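Local coordinates for putative diacylglycerol kinase (Bacillus anthracis, PDB 4WRR), which probably phosphorylates diacylglycerol with ATP to give phosphatidic acid, at residues T73-T78 / N132-L137; G206-F211 / G240-E245. All blocks are in the same frame, centred on the assembly; numbering follows the deposited sequence.

How the interactions relate
From the N terminus the chain first builds strands 9-13, 39-44 and 64-69 of the parallel sheet with their helices. Interaction 1 closes a loop of 53 residues that leaves helix 71-81, adds the fourth parallel strand, 89-94, passes through strand 123-131 and returns as strand 134-136, outermost of its sheet within the chain, joining the catalytic alpha/beta domain to the beta-sandwich part. Only after this does interaction 2 open: 206-211 is rejoined 28 residues later by the end of helix 232-241 and the turn beyond it, all within the C-terminal domain. The two loops follow in series, neither nested nor crossed; the centres of interactions 1 and 2 lie about 23 Å apart, and the two do not touch.

Interaction 1: residues T73-T78 / N132-L137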
ATOM      1  N   THR A  73      12.021 -10.681  20.279  1.00 23.68           N
ATOM      2  CA  THR A  73      11.531 -10.297  19.001  1.00 24.86           C
ATOM      3  C   THR A  73      10.478 -11.262  18.512  1.00 24.09           C
ATOM      4  O   THR A  73       9.457 -10.837  17.978  1.00 23.13           O
ATOM      5  CB  THR A  73      12.662 -10.173  17.946  1.00 26.96           C
ATOM      6  OG1 THR A  73      13.811  -9.557  18.548  1.00 28.06           O
ATOM      7  CG2 THR A  73      12.215  -9.279  16.814  1.00 27.24           C
ATOM      8  N   VAL A  74      10.707 -12.568  18.703  1.00 23.14           N
ATOM      9  CA  VAL A  74       9.715 -13.560  18.338  1.00 22.49           C
ATOM     10  C   VAL A  74       8.388 -13.350  19.101  1.00 23.64           C
ATOM     11  O   VAL A  74       7.290 -13.458  18.514  1.00 22.88           O
ATOM     12  CB  VAL A  74      10.204 -14.981  18.561  1.00 22.24           C
ATOM     13  CG1 VAL A  74       9.113 -16.014  18.337  1.00 21.76           C
ATOM     14  CG2 VAL A  74      11.343 -15.278  17.605  1.00 23.55           C
ATOM     15  N   PHE A  75       8.486 -13.067  20.387  1.00 23.92           N
ATOM     16  CA  PHE A  75       7.325 -12.739  21.178  1.00 24.83           C
ATOM     17  C   PHE A  75       6.539 -11.500  20.663  1.00 26.35           C
ATOM     18  O   PHE A  75       5.302 -11.478  20.699  1.00 24.22           O
ATOM     19  CB  PHE A  75       7.775 -12.475  22.581  1.00 25.66           C
ATOM     20  CG  PHE A  75       6.670 -12.324  23.571  1.00 25.80           C
ATOM     21  CD1 PHE A  75       5.725 -13.324  23.727  1.00 26.22           C
ATOM     22  CD2 PHE A  75       6.635 -11.214  24.414  1.00 26.85           C
ATOM     23  CE1 PHE A  75       4.751 -13.232  24.693  1.00 26.24           C
ATOM     24  CE2 PHE A  75       5.630 -11.085  25.360  1.00 28.22           C
ATOM     25  CZ  PHE A  75       4.691 -12.104  25.505  1.00 27.68           C
ATOM     26  N   GLU A  76       7.255 -10.452  20.276  1.00 26.34           N
ATOM     27  CA  GLU A  76       6.590  -9.304  19.654  1.00 27.48           C
ATOM     28  C   GLU A  76       5.773  -9.746  18.443  1.00 26.21           C
ATOM     29  O   GLU A  76       4.674  -9.278  18.249  1.00 24.90           O
ATOM     30  CB  GLU A  76       7.606  -8.251  19.239  1.00 29.75           C
ATOM     31  CG  GLU A  76       8.164  -7.416  20.387  1.00 32.75           C
ATOM     32  CD  GLU A  76       8.786  -6.129  19.878  1.00 36.58           C
ATOM     33  OE1 GLU A  76       8.302  -5.580  18.865  1.00 40.05           O
ATOM     34  OE2 GLU A  76       9.728  -5.623  20.501  1.00 41.63           O
ATOM     35  N   CYS A  77       6.318 -10.638  17.622  1.00 25.55           N
ATOM     36  CA  CYS A  77       5.569 -11.144  16.490  1.00 25.46           C
ATOM     37  C   CYS A  77       4.364 -11.991  16.907  1.00 25.66           C
ATOM     38  O   CYS A  77       3.316 -11.944  16.260  1.00 26.03           O
ATOM     39  CB  CYS A  77       6.463 -11.933  15.555  1.00 26.25           C
ATOM     40  SG  CYS A  77       7.797 -10.945  14.832  1.00 27.71           S
ATOM     41  N   THR A  78       4.532 -12.780  17.953  1.00 24.99           N
ATOM     42  CA  THR A  78       3.467 -13.585  18.494  1.00 25.23           C
ATOM     43  C   THR A  78       2.320 -12.671  18.924  1.00 25.79           C
ATOM     44  O   THR A  78       1.217 -12.907  18.545  1.00 26.22           O
ATOM     45  CB  THR A  78       3.951 -14.433  19.693  1.00 24.72           C
ATOM     46  OG1 THR A  78       4.941 -15.346  19.268  1.00 23.29           O
ATOM     47  CG2 THR A  78       2.806 -15.249  20.226  1.00 25.75           C
ATOM     48  N   ASN A 132      -5.436 -14.829  29.876  1.00 47.91           N
ATOM     49  CA  ASN A 132      -6.147 -13.532  30.012  1.00 50.67           C
ATOM     50  C   ASN A 132      -5.875 -12.616  28.842  1.00 49.05           C
ATOM     51  O   ASN A 132      -5.444 -11.498  29.052  1.00 51.86           O
ATOM     52  CB  ASN A 132      -5.719 -12.787  31.296  1.00 53.49           C
ATOM     53  CG  ASN A 132      -6.110 -13.519  32.555  1.00 55.86           C
ATOM     54  OD1 ASN A 132      -6.789 -14.544  32.508  1.00 55.63           O
ATOM     55  ND2 ASN A 132      -5.660 -13.002  33.709  1.00 60.65           N
ATOM     56  N   GLY A 133      -6.059 -13.088  27.617  1.00 47.85           N
ATOM     57  CA  GLY A 133      -5.790 -12.244  26.445  1.00 50.66           C
ATOM     58  C   GLY A 133      -4.349 -11.881  26.064  1.00 51.45           C
ATOM     59  O   GLY A 133      -4.112 -11.014  25.199  1.00 51.92           O
ATOM     60  N   GLN A 134      -3.398 -12.534  26.728  1.00 50.09           N
ATOM     61  CA  GLN A 134      -1.999 -12.431  26.418  1.00 49.40           C
ATOM     62  C   GLN A 134      -1.581 -13.766  25.766  1.00 43.62           C
ATOM     63  O   GLN A 134      -1.654 -14.820  26.409  1.00 46.23           O
ATOM     64  CB  GLN A 134      -1.259 -12.249  27.737  1.00 52.80           C
ATOM     65  CG  GLN A 134       0.254 -12.206  27.655  1.00 53.40           C
ATOM     66  CD  GLN A 134       0.741 -11.230  26.617  1.00 57.09           C
ATOM     67  OE1 GLN A 134       1.078 -11.635  25.513  1.00 60.63           O
ATOM     68  NE2 GLN A 134       0.761  -9.948  26.951  1.00 56.74           N
ATOM     69  N   HIS A 135      -1.164 -13.746  24.507  1.00 38.85           N
ATOM     70  CA  HIS A 135      -0.703 -14.968  23.830  1.00 35.46           C
ATOM     71  C   HIS A 135       0.719 -15.409  24.136  1.00 35.14           C
ATOM     72  O   HIS A 135       1.595 -14.587  24.434  1.00 37.90           O
ATOM     73  CB  HIS A 135      -0.848 -14.825  22.344  1.00 34.74           C
ATOM     74  CG  HIS A 135      -2.251 -14.543  21.907  1.00 34.02           C
ATOM     75  ND1 HIS A 135      -2.749 -13.264  21.806  1.00 35.41           N
ATOM     76  CD2 HIS A 135      -3.255 -15.372  21.544  1.00 32.88           C
ATOM     77  CE1 HIS A 135      -4.003 -13.317  21.414  1.00 35.79           C
ATOM     78  NE2 HIS A 135      -4.327 -14.587  21.230  1.00 34.79           N
ATOM     79  N   PHE A 136       0.961 -16.712  24.100  1.00 32.82           N
ATOM     80  CA  PHE A 136       2.330 -17.197  24.189  1.00 30.91           C
ATOM     81  C   PHE A 136       2.530 -18.491  23.442  1.00 29.91           C
ATOM     82  O   PHE A 136       1.580 -19.205  23.134  1.00 30.63           O
ATOM     83  CB  PHE A 136       2.797 -17.342  25.625  1.00 31.27           C
ATOM     84  CG  PHE A 136       2.043 -18.376  26.426  1.00 29.93           C
ATOM     85  CD1 PHE A 136       0.881 -18.047  27.077  1.00 31.49           C
ATOM     86  CD2 PHE A 136       2.522 -19.665  26.544  1.00 28.28           C
ATOM     87  CE1 PHE A 136       0.178 -19.019  27.817  1.00 32.44           C
ATOM     88  CE2 PHE A 136       1.857 -20.613  27.298  1.00 27.74           C
ATOM     89  CZ  PHE A 136       0.688 -20.286  27.942  1.00 29.34           C
ATOM     90  N   LEU A 137       3.786 -18.737  23.099  1.00 28.66           N
ATOM     91  CA  LEU A 137       4.217 -19.926  22.362  1.00 28.10           C
ATOM     92  C   LEU A 137       5.008 -20.904  23.201  1.00 27.25           C
ATOM     93  O   LEU A 137       4.920 -22.114  22.973  1.00 27.23           O
ATOM     94  CB  LEU A 137       5.122 -19.534  21.176  1.00 29.69           C
ATOM     95  CG  LEU A 137       4.445 -18.904  19.979  1.00 30.37           C
ATOM     96  CD1 LEU A 137       5.491 -18.541  18.948  1.00 30.61           C
ATOM     97  CD2 LEU A 137       3.425 -19.862  19.382  1.00 30.79           C
TER
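At the junction between the two domains of the kinase, helix 71-81 of the catalytic domain lays F75 and T78 against strand 134-136, outermost of its sheet within the chain, and L137, which follows it. Helix and strand segments approach to 8.5 Å between axes at 126°, and T78 lies across from F136. The phenyl group of F75 reaches over with its outer end: with CG turned anti to the backbone N (chi1 -171°), the ring extends to the strand and its CE1 comes 3.4 Å from H135 O. This carbonyl meets the ring obliquely. The side chain of Q134 crosses that of F75 at about a right angle, its amide plane tilted 34° from the ring.

One helical turn on from V74, T78 points at the strand and uses both branches. Its OG1 sits 3.3 Å from CD1 of L137, while CG2 lies 4.0 Å from CG of the same leucine and 4.2 Å from CB of H135. OG1 is also 3.1 Å from V74 O, the carbonyl that accepts the helical bond from T78 N, so the hydroxyl lies both near its own helix and against L137 CD1, with the methyl alongside L137 CG and H135 CB. V74 adds a looser apolar touch, CG1 to CD1 of L137 at 4.5 Å.

Polar backbone groups of L137 are taken up elsewhere: its N bonds to D273 OD2 and its O to N201 ND2. D273 also packs against F75 and F136, and V74 and C77 also rest on V67 of strand 64-69. Such a buried helix-to-strand seam, built of side chains against a strand backbone and L137, is consistent with the bilobal fold of the YegS-like diacylglycerol kinases, in which an alpha/beta catalytic domain abuts a beta-sandwich domain.

Interaction 2: residues G206-F211 / G240-E245; sequences GGIPSF and GKKLFE
The F244 ring is sandwiched between two pieces of backbone in the YegS-like beta-sandwich domain, where the turn after helix 232-241 meets the loop after the short, weakly bonded strand at about 208-209. F211 CA stands over one face in a CH-pi contact, 3.6 Å from the centroid of the F244 ring and only 10° off its normal. K242, whose positive phi (59°) takes the chain out of the helix, lays its carbonyl carbon over the opposite face, 3.9 Å above the plane of the F244 ring.

Around the rim, I208 comes up at the edge, near the ring plane, with CD1 4.2 Å from CE2 of F244. Two carbonyl oxygens approach the same ring obliquely: S210 O lies 3.4 Å from F244 CD2 and P209 O 3.5 Å from F244 CE2. The ring of F211 itself takes no share in the sandwich. Its CG lies between the backbone N and the carbonyl carbon (chi1 65°), and the phenyl group leads away from F244 to rest on L205 and I239. Y238 links the two sides, its ring meeting that of F244 and its OH bonding to F211 O. Beside the CH-pi contact, F211 CB reaches 3.8 Å from CZ of F244.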
ATOM      1  N   GLY A 206      14.443 -22.589  27.908  1.00 26.68           N
ATOM      2  CA  GLY A 206      15.773 -22.214  28.350  1.00 30.22           C
ATOM      3  C   GLY A 206      16.920 -22.757  27.522  1.00 29.19           C
ATOM      4  O   GLY A 206      17.995 -22.914  28.021  1.00 29.67           O
ATOM      5  N   GLY A 207      16.674 -23.053  26.259  1.00 28.32           N
ATOM      6  CA  GLY A 207      17.724 -23.486  25.353  1.00 28.64           C
ATOM      7  C   GLY A 207      17.956 -24.982  25.243  1.00 28.07           C
ATOM      8  O   GLY A 207      18.782 -25.421  24.444  1.00 29.25           O
ATOM      9  N   ILE A 208      17.187 -25.765  25.994  1.00 27.80           N
ATOM     10  CA  ILE A 208      17.309 -27.212  26.035  1.00 27.02           C
ATOM     11  C   ILE A 208      15.908 -27.839  26.070  1.00 25.04           C
ATOM     12  O   ILE A 208      14.941 -27.160  26.317  1.00 23.82           O
ATOM     13  CB  ILE A 208      18.081 -27.661  27.291  1.00 29.03           C
ATOM     14  CG1 ILE A 208      17.356 -27.230  28.560  1.00 29.47           C
ATOM     15  CG2 ILE A 208      19.502 -27.077  27.298  1.00 30.67           C
ATOM     16  CD1 ILE A 208      17.853 -27.906  29.827  1.00 29.37           C
ATOM     17  N   PRO A 209      15.802 -29.134  25.788  1.00 25.47           N
ATOM     18  CA  PRO A 209      14.474 -29.760  25.769  1.00 23.76           C
ATOM     19  C   PRO A 209      13.688 -29.507  27.076  1.00 22.92           C
ATOM     20  O   PRO A 209      14.289 -29.368  28.146  1.00 21.59           O
ATOM     21  CB  PRO A 209      14.775 -31.241  25.579  1.00 25.23           C
ATOM     22  CG  PRO A 209      16.140 -31.283  24.873  1.00 27.13           C
ATOM     23  CD  PRO A 209      16.900 -30.070  25.365  1.00 26.71           C
ATOM     24  N   SER A 210      12.378 -29.301  26.929  1.00 21.97           N
ATOM     25  CA  SER A 210      11.516 -28.880  28.018  1.00 22.33           C
ATOM     26  C   SER A 210      11.678 -29.794  29.224  1.00 22.32           C
ATOM     27  O   SER A 210      11.629 -31.005  29.080  1.00 22.35           O
ATOM     28  CB  SER A 210      10.057 -28.925  27.560  1.00 23.48           C
ATOM     29  OG  SER A 210       9.156 -28.666  28.651  1.00 24.41           O
ATOM     30  N   PHE A 211      11.880 -29.209  30.393  1.00 21.74           N
ATOM     31  CA  PHE A 211      11.902 -29.962  31.622  1.00 23.47           C
ATOM     32  C   PHE A 211      10.491 -30.470  32.007  1.00 24.13           C
ATOM     33  O   PHE A 211      10.357 -31.347  32.843  1.00 25.16           O
ATOM     34  CB  PHE A 211      12.561 -29.165  32.751  1.00 22.83           C
ATOM     35  CG  PHE A 211      11.817 -27.928  33.173  1.00 23.02           C
ATOM     36  CD1 PHE A 211      10.745 -27.999  34.027  1.00 23.05           C
ATOM     37  CD2 PHE A 211      12.250 -26.684  32.768  1.00 24.67           C
ATOM     38  CE1 PHE A 211      10.102 -26.862  34.471  1.00 23.71           C
ATOM     39  CE2 PHE A 211      11.605 -25.538  33.187  1.00 24.74           C
ATOM     40  CZ  PHE A 211      10.527 -25.628  34.059  1.00 23.54           C
ATOM     41  N   GLY A 240      19.099 -31.294  37.617  1.00 33.96           N
ATOM     42  CA  GLY A 240      20.505 -31.739  37.499  1.00 34.87           C
ATOM     43  C   GLY A 240      20.693 -32.909  36.551  1.00 33.99           C
ATOM     44  O   GLY A 240      21.611 -32.888  35.731  1.00 35.63           O
ATOM     45  N   LYS A 241      19.829 -33.924  36.656  1.00 33.81           N
ATOM     46  CA  LYS A 241      20.022 -35.178  35.906  1.00 34.40           C
ATOM     47  C   LYS A 241      19.608 -35.033  34.428  1.00 34.89           C
ATOM     48  O   LYS A 241      20.029 -35.824  33.604  1.00 32.53           O
ATOM     49  CB  LYS A 241      19.311 -36.367  36.591  1.00 35.34           C
ATOM     50  N   LYS A 242      18.763 -34.040  34.099  1.00 33.26           N
ATOM     51  CA  LYS A 242      18.302 -33.821  32.722  1.00 34.01           C
ATOM     52  C   LYS A 242      17.558 -34.970  32.073  1.00 34.58           C
ATOM     53  O   LYS A 242      17.530 -35.068  30.845  1.00 32.28           O
ATOM     54  CB  LYS A 242      19.466 -33.493  31.799  1.00 36.58           C
ATOM     55  CG  LYS A 242      20.441 -32.500  32.346  1.00 38.09           C
ATOM     56  CD  LYS A 242      20.041 -31.081  32.121  1.00 37.63           C
ATOM     57  CE  LYS A 242      20.788 -30.296  33.182  1.00 40.89           C
ATOM     58  NZ  LYS A 242      21.004 -28.876  32.878  1.00 44.36           N
ATOM     59  N   LEU A 243      17.014 -35.876  32.867  1.00 36.65           N
ATOM     60  CA  LEU A 243      16.136 -36.912  32.327  1.00 38.09           C
ATOM     61  C   LEU A 243      14.738 -36.382  32.537  1.00 36.84           C
ATOM     62  O   LEU A 243      14.258 -36.343  33.675  1.00 34.95           O
ATOM     63  CB  LEU A 243      16.323 -38.251  33.061  1.00 41.55           C
ATOM     64  CG  LEU A 243      15.547 -39.424  32.450  1.00 44.55           C
ATOM     65  CD1 LEU A 243      15.973 -39.671  30.998  1.00 46.36           C
ATOM     66  CD2 LEU A 243      15.729 -40.711  33.266  1.00 47.56           C
ATOM     67  N   PHE A 244      14.092 -35.968  31.453  1.00 36.01           N
ATOM     68  CA  PHE A 244      12.836 -35.276  31.577  1.00 35.61           C
ATOM     69  C   PHE A 244      11.709 -36.172  31.129  1.00 37.22           C
ATOM     70  O   PHE A 244      11.146 -36.010  30.051  1.00 34.54           O
ATOM     71  CB  PHE A 244      12.881 -33.989  30.807  1.00 33.81           C
ATOM     72  CG  PHE A 244      13.910 -33.018  31.310  1.00 31.79           C
ATOM     73  CD1 PHE A 244      14.177 -32.875  32.658  1.00 32.94           C
ATOM     74  CD2 PHE A 244      14.557 -32.168  30.419  1.00 31.47           C
ATOM     75  CE1 PHE A 244      15.113 -31.946  33.108  1.00 31.98           C
ATOM     76  CE2 PHE A 244      15.454 -31.222  30.864  1.00 29.61           C
ATOM     77  CZ  PHE A 244      15.748 -31.124  32.212  1.00 30.39           C
ATOM     78  N   GLU A 245      11.389 -37.141  31.999  1.00 49.50           N
ATOM     79  CA  GLU A 245      10.309 -38.109  31.779  1.00 50.56           C
ATOM     80  C   GLU A 245       9.468 -38.077  33.075  1.00 47.85           C
ATOM     81  O   GLU A 245       9.928 -37.599  34.092  1.00 44.30           O
ATOM     82  CB  GLU A 245      10.914 -39.478  31.441  1.00 58.80           C
ATOM     83  CG  GLU A 245      10.732 -39.855  29.964  1.00 64.10           C
ATOM     84  CD  GLU A 245      11.935 -39.585  29.056  1.00 71.12           C
ATOM     85  OE1 GLU A 245      13.035 -40.127  29.334  1.00 76.67           O
ATOM     86  OE2 GLU A 245      11.772 -38.873  28.023  1.00 70.10           O
TER